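Local coordinates for protein putative dehydrogenase (Pseudomonas fluorescens, PDB 6UUG) that is the flavin-dependent oxygenase component of a two-component methanesulfinate monooxygenase, MsuC, which serves bacterial sulfur assimilation, at residues A[93-98]-A[104-109]. Numbering follows the deposited sequence. Where two conformers were deposited one is given.
Sequences REFAKV and HVFGFH
One face of the Phe106 ring receives the edge of Phe95, whose CE2 stands 3.8 Å above the plane of the Phe106 ring, over its centre. At the edge of the Phe95 ring, near its plane, lies Phe106 CD2, 3.9 Å from Phe95 CE2. The planes are turned 89° to each other, a T-shaped (edge-to-face) stack in which the CD2-CE2 side of Phe95 points into the pi cloud of Phe106. The Phe95 and Phe106 ring centroids are 5.2 Å apart. Within 104-109, His104 NE2 lies 3.7 Å above the plane of the Phe108 ring, over its centre, and Phe108 CG is at the His104 edge. In both Phe95 and Phe106 the CB points toward the other segment. With CG anti to the backbone N in Phe106 and anti to the carbonyl carbon in Phe95, both rings reach the space between the helices; the ring twist (chi2 80° in Phe106, -33° in Phe95) then helps present one face-on and the other edge-on. The backbones stay well apart, with Phe95 CA 8.7 Å from Phe106 CA, and between residues 93-98 and 104-109 only these two rings touch, without any hydrogen bond across. Both rings are buried: Phe95 also packs on Ala36 and Leu39 of helix 32-53, while Phe106 touches Leu69 and Val91 and Val92 of helix 85-96 and makes a further edge-to-face pair with His110. This is interhelical core packing between two consecutive helices, 85-96 and 100-119, joined by a short turn in the all-helical N-terminal domain of the acyl-CoA dehydrogenase fold.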
ATOM      1  N   ARG A  93      26.566  -7.873  -3.731  1.00 25.87           N
ATOM      2  CA  ARG A  93      25.262  -8.418  -3.368  1.00 26.81           C
ATOM      3  C   ARG A  93      25.399  -9.658  -2.489  1.00 31.12           C
ATOM      4  O   ARG A  93      24.674  -9.815  -1.497  1.00 29.58           O
ATOM      5  CB  ARG A  93      24.492  -8.745  -4.654  1.00 27.72           C
ATOM      6  CG  ARG A  93      23.228  -9.596  -4.511  1.00 27.28           C
ATOM      7  CD  ARG A  93      22.681  -9.901  -5.922  1.00 27.55           C
ATOM      8  NE  ARG A  93      21.477 -10.734  -5.964  1.00 29.18           N
ATOM      9  CZ  ARG A  93      20.906 -11.124  -7.104  1.00 28.01           C
ATOM     10  NH1 ARG A  93      21.429 -10.738  -8.268  1.00 28.86           N
ATOM     11  NH2 ARG A  93      19.821 -11.896  -7.086  1.00 28.81           N
ATOM     12  N   GLU A  94      26.340 -10.545  -2.832  0.78 25.66           N
ATOM     13  CA  GLU A  94      26.523 -11.771  -2.060  0.56 31.18           C
ATOM     14  C   GLU A  94      26.977 -11.473  -0.636  1.00 30.12           C
ATOM     15  O   GLU A  94      26.504 -12.101   0.317  0.79 29.17           O
ATOM     16  CB  GLU A  94      27.534 -12.680  -2.758  0.56 34.76           C
ATOM     17  CG  GLU A  94      27.640 -14.054  -2.123  0.56 33.12           C
ATOM     18  CD  GLU A  94      26.428 -14.926  -2.399  0.56 37.56           C
ATOM     19  OE1 GLU A  94      25.735 -14.701  -3.415  0.56 38.91           O
ATOM     20  OE2 GLU A  94      26.168 -15.846  -1.596  0.56 38.58           O
ATOM     21  N   PHE A  95      27.901 -10.519  -0.467  1.00 29.67           N
ATOM     22  CA  PHE A  95      28.317 -10.144   0.885  1.00 28.85           C
ATOM     23  C   PHE A  95      27.154  -9.528   1.654  1.00 29.82           C
ATOM     24  O   PHE A  95      26.963  -9.817   2.841  1.00 31.96           O
ATOM     25  CB  PHE A  95      29.483  -9.159   0.847  1.00 30.65           C
ATOM     26  CG  PHE A  95      30.799  -9.777   0.460  1.00 30.64           C
ATOM     27  CD1 PHE A  95      31.100 -11.078   0.822  1.00 33.59           C
ATOM     28  CD2 PHE A  95      31.727  -9.049  -0.261  1.00 31.25           C
ATOM     29  CE1 PHE A  95      32.324 -11.652   0.458  1.00 34.46           C
ATOM     30  CE2 PHE A  95      32.952  -9.612  -0.617  1.00 33.43           C
ATOM     31  CZ  PHE A  95      33.239 -10.910  -0.253  1.00 32.13           C
ATOM     32  N   ALA A  96      26.343  -8.711   0.980  1.00 29.37           N
ATOM     33  CA  ALA A  96      25.252  -8.010   1.653  1.00 29.54           C
ATOM     34  C   ALA A  96      24.188  -8.949   2.209  1.00 30.20           C
ATOM     35  O   ALA A  96      23.454  -8.553   3.125  1.00 31.10           O
ATOM     36  CB  ALA A  96      24.613  -6.999   0.698  1.00 29.59           C
ATOM     37  N   LYS A  97      24.090 -10.176   1.691  1.00 30.05           N
ATOM     38  CA  LYS A  97      23.148 -11.133   2.259  1.00 30.04           C
ATOM     39  C   LYS A  97      23.475 -11.440   3.716  1.00 34.35           C
ATOM     40  O   LYS A  97      22.562 -11.716   4.507  1.00 33.97           O
ATOM     41  CB  LYS A  97      23.147 -12.425   1.450  1.00 31.79           C
ATOM     42  CG  LYS A  97      22.657 -12.280   0.033  1.00 29.16           C
ATOM     43  CD  LYS A  97      22.845 -13.595  -0.735  1.00 34.19           C
ATOM     44  CE  LYS A  97      22.420 -13.436  -2.153  1.00 38.69           C
ATOM     45  NZ  LYS A  97      22.378 -14.771  -2.856  1.00 44.82           N
ATOM     46  N   VAL A  98      24.756 -11.372   4.095  1.00 30.63           N
ATOM     47  CA  VAL A  98      25.187 -11.781   5.429  1.00 33.45           C
ATOM     48  C   VAL A  98      25.741 -10.601   6.223  1.00 35.40           C
ATOM     49  O   VAL A  98      25.660 -10.584   7.458  1.00 38.11           O
ATOM     50  CB  VAL A  98      26.235 -12.915   5.362  1.00 36.34           C
ATOM     51  CG1 VAL A  98      25.655 -14.147   4.688  1.00 39.78           C
ATOM     52  CG2 VAL A  98      27.482 -12.457   4.637  1.00 36.78           C
ATOM     53  N   HIS A 104      29.429  -2.965   1.988  1.00 32.60           N
ATOM     54  CA  HIS A 104      29.578  -1.532   1.732  1.00 35.09           C
ATOM     55  C   HIS A 104      31.036  -1.138   1.535  1.00 33.67           C
ATOM     56  O   HIS A 104      31.376  -0.447   0.571  1.00 32.76           O
ATOM     57  CB  HIS A 104      28.961  -0.762   2.898  1.00 33.69           C
ATOM     58  CG  HIS A 104      28.796   0.710   2.665  1.00 35.58           C
ATOM     59  ND1 HIS A 104      27.821   1.442   3.308  1.00 42.43           N
ATOM     60  CD2 HIS A 104      29.478   1.590   1.895  1.00 40.33           C
ATOM     61  CE1 HIS A 104      27.906   2.708   2.941  1.00 43.98           C
ATOM     62  NE2 HIS A 104      28.905   2.827   2.087  1.00 40.99           N
ATOM     63  N   VAL A 105      31.913  -1.533   2.459  1.00 31.56           N
ATOM     64  CA  VAL A 105      33.304  -1.115   2.313  1.00 32.15           C
ATOM     65  C   VAL A 105      33.959  -1.827   1.143  1.00 29.36           C
ATOM     66  O   VAL A 105      34.836  -1.257   0.496  1.00 30.73           O
ATOM     67  CB  VAL A 105      34.096  -1.333   3.613  1.00 29.89           C
ATOM     68  CG1 VAL A 105      33.618  -0.335   4.663  1.00 34.98           C
ATOM     69  CG2 VAL A 105      33.980  -2.762   4.086  1.00 35.46           C
ATOM     70  N   PHE A 106      33.553  -3.067   0.849  1.00 30.24           N
ATOM     71  CA  PHE A 106      34.080  -3.760  -0.330  1.00 31.49           C
ATOM     72  C   PHE A 106      33.635  -3.064  -1.613  1.00 31.17           C
ATOM     73  O   PHE A 106      34.455  -2.777  -2.499  1.00 30.74           O
ATOM     74  CB  PHE A 106      33.637  -5.226  -0.318  1.00 30.54           C
ATOM     75  CG  PHE A 106      34.116  -6.019  -1.505  1.00 32.48           C
ATOM     76  CD1 PHE A 106      35.415  -6.502  -1.548  1.00 35.84           C
ATOM     77  CD2 PHE A 106      33.271  -6.280  -2.573  1.00 32.26           C
ATOM     78  CE1 PHE A 106      35.867  -7.234  -2.632  1.00 34.30           C
ATOM     79  CE2 PHE A 106      33.720  -7.014  -3.671  1.00 33.08           C
ATOM     80  CZ  PHE A 106      35.024  -7.493  -3.697  1.00 31.16           C
ATOM     81  N   GLY A 107      32.337  -2.777  -1.727  1.00 32.72           N
ATOM     82  CA  GLY A 107      31.845  -2.069  -2.897  1.00 28.84           C
ATOM     83  C   GLY A 107      32.449  -0.685  -3.049  1.00 27.64           C
ATOM     84  O   GLY A 107      32.798  -0.270  -4.159  1.00 31.23           O
ATOM     85  N   PHE A 108      32.616   0.038  -1.936  1.00 28.63           N
ATOM     86  CA  PHE A 108      33.214   1.365  -2.031  1.00 32.16           C
ATOM     87  C   PHE A 108      34.694   1.296  -2.398  1.00 33.27           C
ATOM     88  O   PHE A 108      35.189   2.176  -3.101  1.00 31.28           O
ATOM     89  CB  PHE A 108      33.008   2.132  -0.727  1.00 36.91           C
ATOM     90  CG  PHE A 108      31.883   3.118  -0.794  1.00 38.90           C
ATOM     91  CD1 PHE A 108      30.710   2.800  -1.449  1.00 42.03           C
ATOM     92  CD2 PHE A 108      31.999   4.368  -0.205  1.00 49.12           C
ATOM     93  CE1 PHE A 108      29.663   3.714  -1.522  1.00 48.87           C
ATOM     94  CE2 PHE A 108      30.959   5.283  -0.271  1.00 50.42           C
ATOM     95  CZ  PHE A 108      29.790   4.951  -0.928  1.00 46.04           C
ATOM     96  N   HIS A 109      35.408   0.260  -1.945  1.00 32.75           N
ATOM     97  CA  HIS A 109      36.774   0.044  -2.418  1.00 31.87           C
ATOM     98  C   HIS A 109      36.822   0.013  -3.950  1.00 29.49           C
ATOM     99  O   HIS A 109      37.611   0.729  -4.578  1.00 30.00           O
ATOM    100  CB  HIS A 109      37.324  -1.250  -1.798  1.00 29.88           C
ATOM    101  CG  HIS A 109      38.510  -1.811  -2.513  1.00 34.07           C
ATOM    102  ND1 HIS A 109      39.801  -1.420  -2.231  1.00 34.05           N
ATOM    103  CD2 HIS A 109      38.599  -2.725  -3.510  1.00 32.34           C
ATOM    104  CE1 HIS A 109      40.637  -2.074  -3.022  1.00 33.01           C
ATOM    105  NE2 HIS A 109      39.933  -2.867  -3.811  1.00 34.65           N
TER